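Local coordinates for protein sugar kinase (Agrobacterium tumefaciens, PDB 2RBC) that probably transfers phosphate from ATP to a sugar or related carbohydrate, as a ribokinase-like kinase of the pfkB family, at residues L33-A38 and S84-V89; E60-A65 and G312-P317; P116-A121 and H141-K146; V269-A274 and L305-F310. All blocks are in the same frame, centred on the assembly; numbering follows the deposited sequence.

Interaction 1: L33-A38 and S84-V89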
loop_
_atom_site.group_PDB
_atom_site.type_symbol
_atom_site.label_atom_id
_atom_site.label_comp_id
_atom_site.label_asym_id
_atom_site.label_seq_id
_atom_site.Cartn_x
_atom_site.Cartn_y
_atom_site.Cartn_z
ATOM N N LEU A 33 -22.837 -13.487 12.918
ATOM C CA LEU A 33 -22.167 -12.233 13.217
ATOM C C LEU A 33 -20.693 -12.446 13.438
ATOM O O LEU A 33 -20.293 -13.172 14.340
ATOM C CB LEU A 33 -22.710 -11.586 14.483
ATOM C CG LEU A 33 -22.103 -10.232 14.918
ATOM C CD1 LEU A 33 -22.250 -9.092 13.821
ATOM C CD2 LEU A 33 -22.698 -9.782 16.245
ATOM N N CYS A 34 -19.890 -11.768 12.640
ATOM C CA CYS A 34 -18.425 -11.745 12.834
ATOM C C CYS A 34 -18.048 -10.383 13.364
ATOM O O CYS A 34 -18.583 -9.381 12.936
ATOM C CB CYS A 34 -17.714 -12.035 11.525
ATOM S SG CYS A 34 -18.194 -13.637 10.866
ATOM N N VAL A 35 -17.132 -10.345 14.325
ATOM C CA VAL A 35 -16.700 -9.097 14.940
ATOM C C VAL A 35 -15.180 -8.993 14.949
ATOM O O VAL A 35 -14.496 -9.924 15.397
ATOM C CB VAL A 35 -17.157 -9.013 16.392
ATOM C CG1 VAL A 35 -16.723 -7.687 17.026
ATOM C CG2 VAL A 35 -18.698 -9.243 16.491
ATOM N N GLY A 36 -14.673 -7.873 14.433
ATOM C CA GLY A 36 -13.254 -7.541 14.515
ATOM C C GLY A 36 -12.620 -6.780 13.370
ATOM O O GLY A 36 -13.130 -5.786 12.907
ATOM N N ALA A 37 -11.498 -7.296 12.893
ATOM C CA ALA A 37 -10.673 -6.624 11.892
ATOM C C ALA A 37 -11.257 -6.471 10.490
ATOM O O ALA A 37 -11.849 -7.395 9.947
ATOM C CB ALA A 37 -9.319 -7.315 11.821
ATOM N N ALA A 38 -11.016 -5.286 9.925
ATOM C CA ALA A 38 -11.416 -4.862 8.578
ATOM C C ALA A 38 -10.283 -3.979 8.071
ATOM O O ALA A 38 -10.126 -2.820 8.531
ATOM C CB ALA A 38 -12.730 -4.097 8.611
ATOM N N SER A 84 -22.797 -11.088 8.712
ATOM C CA SER A 84 -22.735 -9.671 9.100
ATOM C C SER A 84 -21.411 -9.420 9.799
ATOM O O SER A 84 -20.867 -10.314 10.426
ATOM C CB SER A 84 -23.859 -9.321 10.045
ATOM O OG SER A 84 -25.090 -9.361 9.378
ATOM N N LEU A 85 -20.897 -8.203 9.673
ATOM C CA LEU A 85 -19.658 -7.834 10.266
ATOM C C LEU A 85 -19.787 -6.529 11.060
ATOM O O LEU A 85 -20.330 -5.556 10.573
ATOM C CB LEU A 85 -18.614 -7.711 9.169
ATOM C CG LEU A 85 -17.188 -7.316 9.543
ATOM C CD1 LEU A 85 -16.459 -8.359 10.327
ATOM C CD2 LEU A 85 -16.400 -6.902 8.281
ATOM N N TRP A 86 -19.291 -6.551 12.297
ATOM C CA TRP A 86 -19.155 -5.352 13.119
ATOM C C TRP A 86 -17.673 -5.172 13.215
ATOM O O TRP A 86 -16.950 -6.096 13.499
ATOM C CB TRP A 86 -19.738 -5.525 14.521
ATOM C CG TRP A 86 -21.222 -5.659 14.555
ATOM C CD1 TRP A 86 -22.099 -5.555 13.496
ATOM C CD2 TRP A 86 -22.025 -5.890 15.714
ATOM N NE1 TRP A 86 -23.400 -5.731 13.935
ATOM C CE2 TRP A 86 -23.379 -5.942 15.289
ATOM C CE3 TRP A 86 -21.736 -6.064 17.073
ATOM C CZ2 TRP A 86 -24.434 -6.140 16.179
ATOM C CZ3 TRP A 86 -22.810 -6.286 17.958
ATOM C CH2 TRP A 86 -24.126 -6.323 17.501
ATOM N N GLY A 87 -17.228 -3.973 12.928
ATOM C CA GLY A 87 -15.813 -3.679 12.782
ATOM C C GLY A 87 -15.816 -2.186 12.624
ATOM O O GLY A 87 -16.893 -1.583 12.558
ATOM N N ALA A 88 -14.640 -1.583 12.590
ATOM C CA ALA A 88 -14.507 -0.137 12.512
ATOM C C ALA A 88 -13.621 0.250 11.345
ATOM O O ALA A 88 -12.612 -0.404 11.075
ATOM C CB ALA A 88 -13.929 0.464 13.847
ATOM N N VAL A 89 -14.010 1.328 10.662
ATOM C CA VAL A 89 -13.147 1.999 9.688
ATOM C C VAL A 89 -13.108 3.453 10.097
ATOM O O VAL A 89 -13.953 3.902 10.870
ATOM C CB VAL A 89 -13.654 1.872 8.208
ATOM C CG1 VAL A 89 -13.494 0.445 7.692
ATOM C CG2 VAL A 89 -15.071 2.362 8.063
HETATM O O HOH W 1 -12.271 -3.277 13.004
HETATM O O HOH W 2 -10.108 -0.397 9.620
#
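Leu33, Cys34 and Val35 pair in parallel with Ser84, Leu85 and Trp86 as neighbouring strands in the buried heart of the large sheet. Three backbone bonds hold the register: Cys34 N to Ser84 O at 2.8 Å, then Trp86 N to Cys34 O and Gly36 N to Trp86 O. On the face carrying Leu33 and Trp86 the side chains cross at about a right angle. Leu33 has CG anti to its own nitrogen (chi1 -179°), which brings CD1 over the five-membered indole ring, 3.4 Å from its centroid, as a CH-pi contact; CD2 lies over the six-membered ring. A broad aromatic suits this place because both methyls find a flat surface, and Arg148 adds a cation-pi contact.

The strands belong to the central sheet of the ribokinase-like alpha/beta domain, with helices on both faces. Helix 168-180 packs on Leu33, Val35 and Trp86, while helix 68-78 meets Cys34 and Leu85 on the other face, where Leu85 CD1 sits 3.5 Å from Cys34 O. Gly36 has backbone angles suited to glycine, and one water joins its O to Ala88 N. A second bridges Ala38 O and Ala88 O.

Interaction 2: E60-A65 and G312-P317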
loop_
_atom_site.group_PDB
_atom_site.type_symbol
_atom_site.label_atom_id
_atom_site.label_comp_id
_atom_site.label_asym_id
_atom_site.label_seq_id
_atom_site.Cartn_x
_atom_site.Cartn_y
_atom_site.Cartn_z
ATOM N N GLU A 60 2.371 -9.509 -9.717
ATOM C CA GLU A 60 0.934 -9.487 -9.530
ATOM C C GLU A 60 0.662 -8.639 -8.300
ATOM O O GLU A 60 1.424 -8.693 -7.340
ATOM C CB GLU A 60 0.410 -10.912 -9.325
ATOM C CG GLU A 60 -1.069 -11.028 -9.345
ATOM C CD GLU A 60 -1.543 -12.466 -9.365
ATOM O OE1 GLU A 60 -0.691 -13.376 -9.468
ATOM O OE2 GLU A 60 -2.759 -12.653 -9.262
ATOM N N VAL A 61 -0.378 -7.815 -8.348
ATOM C CA VAL A 61 -0.752 -6.964 -7.196
ATOM C C VAL A 61 -2.266 -7.061 -6.993
ATOM O O VAL A 61 -3.032 -6.890 -7.933
ATOM C CB VAL A 61 -0.309 -5.475 -7.379
ATOM C CG1 VAL A 61 -0.740 -4.603 -6.187
ATOM C CG2 VAL A 61 1.216 -5.377 -7.625
ATOM N N LEU A 62 -2.685 -7.319 -5.762
ATOM C CA LEU A 62 -4.108 -7.414 -5.408
ATOM C C LEU A 62 -4.370 -6.559 -4.194
ATOM O O LEU A 62 -3.698 -6.706 -3.172
ATOM C CB LEU A 62 -4.502 -8.856 -5.078
ATOM C CG LEU A 62 -5.960 -9.226 -4.664
ATOM C CD1 LEU A 62 -6.951 -9.007 -5.828
ATOM C CD2 LEU A 62 -6.074 -10.624 -4.099
ATOM N N GLN A 63 -5.350 -5.669 -4.324
ATOM C CA GLN A 63 -5.900 -4.943 -3.200
ATOM C C GLN A 63 -7.205 -5.565 -2.770
ATOM O O GLN A 63 -8.124 -5.704 -3.578
ATOM C CB GLN A 63 -6.101 -3.489 -3.552
ATOM C CG GLN A 63 -4.780 -2.787 -3.815
ATOM C CD GLN A 63 -4.913 -1.270 -3.864
ATOM O OE1 GLN A 63 -5.476 -0.734 -4.791
ATOM N NE2 GLN A 63 -4.354 -0.590 -2.879
ATOM N N ILE A 64 -7.251 -5.988 -1.510
ATOM C CA ILE A 64 -8.361 -6.738 -0.970
ATOM C C ILE A 64 -8.661 -6.339 0.486
ATOM O O ILE A 64 -7.770 -6.270 1.337
ATOM C CB ILE A 64 -8.165 -8.299 -1.181
ATOM C CG1 ILE A 64 -9.424 -9.055 -0.751
ATOM C CG2 ILE A 64 -6.873 -8.870 -0.560
ATOM C CD1 ILE A 64 -9.475 -10.475 -1.324
ATOM N N ALA A 65 -9.927 -6.061 0.769
ATOM C CA ALA A 65 -10.353 -5.801 2.134
ATOM C C ALA A 65 -10.533 -7.151 2.829
ATOM O O ALA A 65 -11.269 -8.025 2.364
ATOM C CB ALA A 65 -11.682 -4.988 2.195
ATOM N N GLY A 312 -4.835 -14.012 -0.329
ATOM C CA GLY A 312 -5.534 -13.843 0.933
ATOM C C GLY A 312 -6.812 -14.648 1.024
ATOM O O GLY A 312 -6.808 -15.848 0.760
ATOM N N ARG A 313 -7.914 -13.979 1.344
ATOM C CA ARG A 313 -9.217 -14.628 1.400
ATOM C C ARG A 313 -9.836 -14.996 0.047
ATOM O O ARG A 313 -10.835 -15.739 0.016
ATOM C CB ARG A 313 -10.205 -13.765 2.202
ATOM C CG ARG A 313 -10.549 -12.412 1.608
ATOM C CD ARG A 313 -11.824 -11.823 2.197
ATOM N NE ARG A 313 -12.119 -10.519 1.640
ATOM C CZ ARG A 313 -12.829 -10.296 0.533
ATOM N NH1 ARG A 313 -13.387 -11.295 -0.142
ATOM N NH2 ARG A 313 -12.962 -9.058 0.088
ATOM N N ILE A 314 -9.251 -14.529 -1.070
ATOM C CA ILE A 314 -9.910 -14.601 -2.384
ATOM C C ILE A 314 -10.111 -16.030 -2.840
ATOM O O ILE A 314 -11.039 -16.309 -3.563
ATOM C CB ILE A 314 -9.176 -13.752 -3.474
ATOM C CG1 ILE A 314 -10.179 -13.279 -4.536
ATOM C CG2 ILE A 314 -8.006 -14.506 -4.102
ATOM C CD1 ILE A 314 -11.462 -12.687 -3.922
ATOM N N GLY A 315 -9.277 -16.938 -2.363
ATOM C CA GLY A 315 -9.468 -18.364 -2.635
ATOM C C GLY A 315 -10.523 -19.102 -1.830
ATOM O O GLY A 315 -10.609 -20.331 -1.946
ATOM N N ALA A 316 -11.274 -18.406 -0.972
ATOM C CA ALA A 316 -12.263 -19.078 -0.118
ATOM C C ALA A 316 -13.207 -19.864 -1.040
ATOM O O ALA A 316 -13.779 -19.294 -1.948
ATOM C CB ALA A 316 -13.030 -18.078 0.731
ATOM N N PRO A 317 -13.315 -21.187 -0.846
ATOM C CA PRO A 317 -14.206 -21.970 -1.731
ATOM C C PRO A 317 -15.690 -21.855 -1.433
ATOM O O PRO A 317 -16.094 -21.442 -0.346
ATOM C CB PRO A 317 -13.755 -23.407 -1.474
ATOM C CG PRO A 317 -13.339 -23.406 -0.087
ATOM C CD PRO A 317 -12.638 -22.062 0.123
#
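The guanidinium of Arg313 has Ile64 over one face and the carbonyl of Ala65 at its edge. Ile64 CD1 stands 3.8 Å above the plane, over its centre, and Tyr74 adds a cation-pi contact. At the edge, Arg313 grips Ala65 O side-on with two nitrogens, NE at 2.7 Å and NH2 at 3.0 Å. Both bonds lie in the guanidinium plane and in the carbonyl plane, so the flat cation is fixed in rotation as well as position.

The contact joins strand 60-66, an outer strand of the four-stranded lid sheet of the ribokinase fold, to the loop between helices 292-307 and 319-330 of the large domain. Arginine suits the task: its chain, extended from CG to NE, reaches across to the strand, and its planar head offers N-H groups at the rim and a flat face against which Ile64 can pack. NH2 also bonds Ser105 OG, so the buried charge has several polar partners.

Ile64 points CG1 anti to its backbone nitrogen (chi1 -173°), which lays CG1 and CD1 obliquely across the arginine. The same CD1 reaches Ile314 CB at 3.9 Å, so one isoleucine branch serves two neighbours. Gly312, just before Arg313, takes a positive phi (66°), which favours glycine; a turn then closes through Ala316 N and Arg313 O. Two residues earlier on the strand than Ile64, Leu62 CD2 touches Ile314 CG2 at 4.3 Å.

Interaction 3: P116-A121 and H141-K146. With SO4 (sulfate ion), chain F.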
loop_
_atom_site.group_PDB
_atom_site.type_symbol
_atom_site.label_atom_id
_atom_site.label_comp_id
_atom_site.label_asym_id
_atom_site.label_seq_id
_atom_site.Cartn_x
_atom_site.Cartn_y
_atom_site.Cartn_z
ATOM N N PRO A 116 -15.175 8.477 13.791
ATOM C CA PRO A 116 -14.713 9.793 13.315
ATOM C C PRO A 116 -13.307 10.161 13.845
ATOM O O PRO A 116 -12.981 9.874 15.010
ATOM C CB PRO A 116 -15.802 10.773 13.819
ATOM C CG PRO A 116 -16.468 10.050 14.977
ATOM C CD PRO A 116 -16.411 8.567 14.593
ATOM N N GLY A 117 -12.474 10.707 12.959
ATOM C CA GLY A 117 -11.072 10.988 13.280
ATOM C C GLY A 117 -10.082 9.829 13.377
ATOM O O GLY A 117 -8.881 10.060 13.588
ATOM N N ALA A 118 -10.549 8.586 13.253
ATOM C CA ALA A 118 -9.635 7.451 13.170
ATOM C C ALA A 118 -9.245 7.241 11.704
ATOM O O ALA A 118 -9.977 7.619 10.775
ATOM C CB ALA A 118 -10.276 6.155 13.776
ATOM N N ARG A 119 -8.081 6.640 11.510
ATOM C CA ARG A 119 -7.629 6.255 10.206
ATOM C C ARG A 119 -7.869 4.778 10.049
ATOM O O ARG A 119 -7.596 3.996 10.962
ATOM C CB ARG A 119 -6.150 6.582 10.023
ATOM C CG ARG A 119 -5.917 8.096 9.973
ATOM C CD ARG A 119 -4.429 8.438 9.966
ATOM N NE ARG A 119 -3.785 7.944 8.760
ATOM C CZ ARG A 119 -2.468 7.806 8.580
ATOM N NH1 ARG A 119 -1.591 8.131 9.533
ATOM N NH2 ARG A 119 -2.034 7.325 7.420
ATOM N N SER A 120 -8.377 4.399 8.887
ATOM C CA SER A 120 -8.660 3.000 8.595
ATOM C C SER A 120 -7.377 2.177 8.477
ATOM O O SER A 120 -6.349 2.670 8.012
ATOM C CB SER A 120 -9.419 2.865 7.286
ATOM O OG SER A 120 -10.660 3.508 7.342
ATOM N N ALA A 121 -7.473 0.898 8.857
ATOM C CA ALA A 121 -6.351 -0.013 8.829
ATOM C C ALA A 121 -6.044 -0.404 7.396
ATOM O O ALA A 121 -6.938 -0.632 6.579
ATOM C CB ALA A 121 -6.643 -1.280 9.669
ATOM N N HIS A 141 -5.187 2.722 16.808
ATOM C CA HIS A 141 -5.999 2.287 17.971
ATOM C C HIS A 141 -7.308 3.080 18.140
ATOM O O HIS A 141 -8.255 2.602 18.727
ATOM C CB HIS A 141 -5.186 2.402 19.255
ATOM C CG HIS A 141 -4.919 3.827 19.652
ATOM N ND1 HIS A 141 -3.755 4.492 19.312
ATOM C CD2 HIS A 141 -5.688 4.731 20.312
ATOM C CE1 HIS A 141 -3.810 5.734 19.767
ATOM N NE2 HIS A 141 -4.977 5.908 20.367
ATOM N N ARG A 142 -7.351 4.302 17.639
ATOM C CA ARG A 142 -8.558 5.125 17.745
ATOM C C ARG A 142 -9.758 4.502 17.056
ATOM O O ARG A 142 -10.893 4.881 17.324
ATOM C CB ARG A 142 -8.333 6.489 17.150
ATOM C CG ARG A 142 -7.314 7.343 17.910
ATOM C CD ARG A 142 -7.081 8.683 17.218
ATOM N NE ARG A 142 -6.579 8.522 15.863
ATOM C CZ ARG A 142 -6.071 9.500 15.117
ATOM N NH1 ARG A 142 -5.987 10.752 15.591
ATOM N NH2 ARG A 142 -5.641 9.228 13.882
ATOM N N LEU A 143 -9.517 3.550 16.161
ATOM C CA LEU A 143 -10.600 2.804 15.546
ATOM C C LEU A 143 -11.563 2.195 16.595
ATOM O O LEU A 143 -12.776 2.161 16.393
ATOM C CB LEU A 143 -10.021 1.712 14.636
ATOM C CG LEU A 143 -9.493 2.182 13.274
ATOM C CD1 LEU A 143 -8.746 1.046 12.601
ATOM C CD2 LEU A 143 -10.641 2.685 12.425
ATOM N N HIS A 144 -10.995 1.732 17.701
ATOM C CA HIS A 144 -11.678 0.863 18.661
ATOM C C HIS A 144 -11.729 1.461 20.049
ATOM O O HIS A 144 -11.825 0.732 21.036
ATOM C CB HIS A 144 -10.959 -0.496 18.710
ATOM C CG HIS A 144 -10.960 -1.209 17.400
ATOM N ND1 HIS A 144 -9.816 -1.711 16.824
ATOM C CD2 HIS A 144 -11.953 -1.424 16.515
ATOM C CE1 HIS A 144 -10.112 -2.241 15.656
ATOM N NE2 HIS A 144 -11.405 -2.084 15.443
ATOM N N GLU A 145 -11.706 2.776 20.146
ATOM C CA GLU A 145 -11.673 3.441 21.450
ATOM C C GLU A 145 -13.069 3.860 21.960
ATOM O O GLU A 145 -13.210 4.349 23.092
ATOM C CB GLU A 145 -10.757 4.666 21.388
ATOM C CG GLU A 145 -11.340 5.855 20.628
ATOM C CD GLU A 145 -10.391 7.067 20.581
ATOM O OE1 GLU A 145 -9.252 7.005 21.150
ATOM O OE2 GLU A 145 -10.798 8.091 19.963
ATOM N N LYS A 146 -14.085 3.709 21.119
ATOM C CA LYS A 146 -15.423 4.116 21.466
ATOM C C LYS A 146 -16.301 2.888 21.614
ATOM O O LYS A 146 -16.097 1.840 20.988
ATOM C CB LYS A 146 -15.964 5.049 20.401
ATOM C CG LYS A 146 -17.087 5.932 20.833
ATOM C CD LYS A 146 -17.082 7.233 19.995
ATOM C CE LYS A 146 -18.493 7.874 19.855
ATOM N NZ LYS A 146 -19.300 7.865 21.139
HETATM S S SO4 F . -3.707 11.968 12.227
HETATM O O1 SO4 F . -2.942 10.729 12.398
HETATM O O2 SO4 F . -3.908 12.632 13.514
HETATM O O3 SO4 F . -2.977 12.866 11.338
HETATM O O4 SO4 F . -5.005 11.665 11.631
#
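Arg142 lays one face of its guanidinium against the carbonyl of Gly117, whose O sits over the centre of the group, 3.2 Å from CZ. No hydrogen bond crosses here; the partly negative O lies over the cation, probably a favourable electrostatic contact. The N-H groups point outward at the rim instead: Asp140 takes NH2 in a salt bridge, and a sulfate, probably from the crystallisation liquor, lies at the edge and accepts weak bonds, NH2 to its O4 at 3.4 Å among them. The Arg142 chain bends at chi3 (-60°), turning its flat end over Gly117.

These segments flank the lid sheet of the ribokinase-like fold: 116-121 runs into strand 121-127, while 141-146 follows strand 133-138 with a short 3-10 turn. The turn presents Leu143, whose forked end sits against Arg119 O, with CG at 3.5 Å. Its CD2 packs on Ala118 CB at 3.7 Å, and CD1 reaches Ala121 CB at 4.3 Å. The small Ala118 suits this place because its methyl fits closely against the turn backbone, 3.6 Å from Leu143 N. Arg119, bent at chi3, passes its CD beside the sulfate and bonds Val61 O of the second subunit through NH2.

Interaction 4: V269-A274 and L305-F310. With EDO (1,2-ethanediol), chain L.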
loop_
_atom_site.group_PDB
_atom_site.type_symbol
_atom_site.label_atom_id
_atom_site.label_comp_id
_atom_site.label_asym_id
_atom_site.label_seq_id
_atom_site.Cartn_x
_atom_site.Cartn_y
_atom_site.Cartn_z
ATOM N N VAL A 269 0.071 -22.601 -1.831
ATOM C CA VAL A 269 0.420 -21.400 -2.608
ATOM C C VAL A 269 0.404 -20.094 -1.776
ATOM O O VAL A 269 1.301 -19.235 -1.902
ATOM C CB VAL A 269 -0.541 -21.252 -3.822
ATOM C CG1 VAL A 269 -0.245 -20.006 -4.631
ATOM C CG2 VAL A 269 -0.451 -22.480 -4.697
ATOM N N ASP A 270 -0.627 -19.934 -0.963
ATOM C CA ASP A 270 -0.806 -18.733 -0.152
ATOM C C ASP A 270 -1.660 -19.074 1.050
ATOM O O ASP A 270 -2.854 -19.276 0.929
ATOM C CB ASP A 270 -1.400 -17.605 -1.001
ATOM C CG ASP A 270 -1.650 -16.325 -0.215
ATOM O OD1 ASP A 270 -1.228 -16.219 0.951
ATOM O OD2 ASP A 270 -2.301 -15.430 -0.778
ATOM N N THR A 271 -1.033 -19.164 2.218
ATOM C CA THR A 271 -1.752 -19.532 3.428
ATOM C C THR A 271 -2.374 -18.307 4.125
ATOM O O THR A 271 -3.024 -18.446 5.122
ATOM C CB THR A 271 -0.841 -20.252 4.424
ATOM O OG1 THR A 271 0.155 -19.333 4.861
ATOM C CG2 THR A 271 -0.187 -21.468 3.810
ATOM N N LEU A 272 -2.202 -17.105 3.577
ATOM C CA LEU A 272 -2.826 -15.917 4.177
ATOM C C LEU A 272 -4.334 -16.126 4.265
ATOM O O LEU A 272 -4.948 -16.507 3.284
ATOM C CB LEU A 272 -2.464 -14.680 3.334
ATOM C CG LEU A 272 -2.895 -13.312 3.831
ATOM C CD1 LEU A 272 -2.362 -13.016 5.228
ATOM C CD2 LEU A 272 -2.430 -12.243 2.816
ATOM N N ALA A 273 -4.915 -15.913 5.451
ATOM C CA ALA A 273 -6.385 -16.043 5.681
ATOM C C ALA A 273 -6.911 -17.474 5.863
ATOM O O ALA A 273 -8.114 -17.673 5.985
ATOM C CB ALA A 273 -7.194 -15.304 4.570
ATOM N N ALA A 274 -6.029 -18.469 5.843
ATOM C CA ALA A 274 -6.422 -19.882 5.916
ATOM C C ALA A 274 -7.213 -20.126 7.201
ATOM O O ALA A 274 -8.311 -20.664 7.180
ATOM C CB ALA A 274 -5.187 -20.797 5.837
ATOM N N LEU A 305 -8.419 -25.677 0.578
ATOM C CA LEU A 305 -8.742 -25.170 -0.732
ATOM C C LEU A 305 -8.250 -23.746 -0.902
ATOM O O LEU A 305 -7.606 -23.425 -1.919
ATOM C CB LEU A 305 -10.249 -25.270 -1.008
ATOM C CG LEU A 305 -10.748 -26.659 -1.443
ATOM C CD1 LEU A 305 -12.260 -26.755 -1.202
ATOM C CD2 LEU A 305 -10.500 -26.849 -2.870
ATOM N N LYS A 306 -8.500 -22.910 0.096
ATOM C CA LYS A 306 -8.135 -21.507 -0.008
ATOM C C LYS A 306 -6.623 -21.345 -0.164
ATOM O O LYS A 306 -6.166 -20.399 -0.806
ATOM C CB LYS A 306 -8.624 -20.749 1.219
ATOM C CG LYS A 306 -8.403 -19.238 1.193
ATOM C CD LYS A 306 -7.551 -18.797 2.352
ATOM C CE LYS A 306 -6.093 -19.171 2.186
ATOM N NZ LYS A 306 -5.417 -18.391 1.079
ATOM N N CYS A 307 -5.861 -22.266 0.405
ATOM C CA CYS A 307 -4.383 -22.195 0.377
ATOM C C CYS A 307 -3.758 -22.400 -0.988
ATOM O O CYS A 307 -2.605 -22.024 -1.205
ATOM C CB CYS A 307 -3.749 -23.174 1.391
ATOM S SG CYS A 307 -3.954 -22.706 3.106
ATOM N N THR A 308 -4.526 -22.947 -1.923
ATOM C CA THR A 308 -4.047 -23.235 -3.261
ATOM C C THR A 308 -4.170 -22.092 -4.238
ATOM O O THR A 308 -3.781 -22.236 -5.384
ATOM C CB THR A 308 -4.776 -24.478 -3.820
ATOM O OG1 THR A 308 -6.165 -24.181 -3.996
ATOM C CG2 THR A 308 -4.594 -25.641 -2.871
ATOM N N VAL A 309 -4.707 -20.956 -3.789
ATOM C CA VAL A 309 -4.918 -19.763 -4.605
ATOM C C VAL A 309 -4.198 -18.554 -3.991
ATOM O O VAL A 309 -4.372 -18.252 -2.816
ATOM C CB VAL A 309 -6.434 -19.456 -4.687
ATOM C CG1 VAL A 309 -6.740 -18.187 -5.471
ATOM C CG2 VAL A 309 -7.157 -20.649 -5.324
ATOM N N PHE A 310 -3.409 -17.864 -4.798
ATOM C CA PHE A 310 -2.856 -16.575 -4.381
ATOM C C PHE A 310 -3.958 -15.563 -4.113
ATOM O O PHE A 310 -4.836 -15.335 -4.943
ATOM C CB PHE A 310 -1.951 -15.974 -5.466
ATOM C CG PHE A 310 -1.547 -14.562 -5.176
ATOM C CD1 PHE A 310 -0.587 -14.291 -4.203
ATOM C CD2 PHE A 310 -2.159 -13.502 -5.813
ATOM C CE1 PHE A 310 -0.243 -13.020 -3.900
ATOM C CE2 PHE A 310 -1.812 -12.215 -5.493
ATOM C CZ PHE A 310 -0.840 -11.987 -4.549
HETATM C C1 EDO L . 1.648 -20.100 7.590
HETATM O O1 EDO L . 2.359 -19.976 6.345
HETATM C C2 EDO L . 1.597 -18.760 8.341
HETATM O O2 EDO L . 0.239 -18.316 8.554
#
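Lys306 sets out extended from its backbone N (chi1 -175°) and then bends at its remaining three torsions, a curl that carries NZ back to the carbonyls of Asp270 and Leu272. It donates to Asp270 O at 2.7 Å and, more weakly, to Leu272 O at 2.9 Å. A lysine suits the spot because its flexible chain can fold over the loop and still bring a charged donor between two carbonyls whose oxygens converge on it; Gly312 O is a third acceptor. In Asp270 a chi1 of 179° swings the carboxylate away from the residue's own N and toward other backbone N-H groups: OD1 takes Leu272 N at 2.9 Å from above the carboxylate plane, forming an Asx turn. OD2 serves Gly311 N and Gly312 N.

Asp270 to Ala274 open the pfkB signature DTxGAGD, here with alanine for the first glycine. Ala273 keeps the positive phi (80°) of the third position in the type II turn from Thr271 to Ala274, and is N-cap of the next helix. In relatives this helix start forms an anion hole for the transferred phosphate.

Asp270 N bonds Cys307 O at 2.9 Å, where helix 292-307 ends. Cys307 SG, small and polarisable, packs on Ala274 CB at 3.6 Å, while Val269 CG2 sits 3.4 Å from Thr308 O. Thr271 OG1 shares a hydrogen bond with a 1,2-ethanediol. The contact thus seats the start of helix 274-287 beside the end of helix 292-307, and Phe310 reaches on to Leu43 and Ile127 of lid strands 39-45 and 121-127.

How the interactions relate
Interactions 2 and 4 form one connected site, their centres about 9 Å apart. Gly312 is the shared residue, its N 2.9 Å from Asp270 OD2 and its O 2.9 Å from Lys306 NZ, so the loop that bonds the lid strand is also bonded to the signature turn at the probable phosphate-transfer site. Interactions 1 and 3 touch as well, with centres about 13 Å apart: Ala88 CB lies 3.3 Å from Leu143 O, joining the central sheet to the base of the lid. Interactions 3 and 4 stand farthest apart, about 29 Å between centres, and the sulfate of interaction 3 lies away from the signature. Segment 116-121 also reaches segment 60-65 of the second subunit.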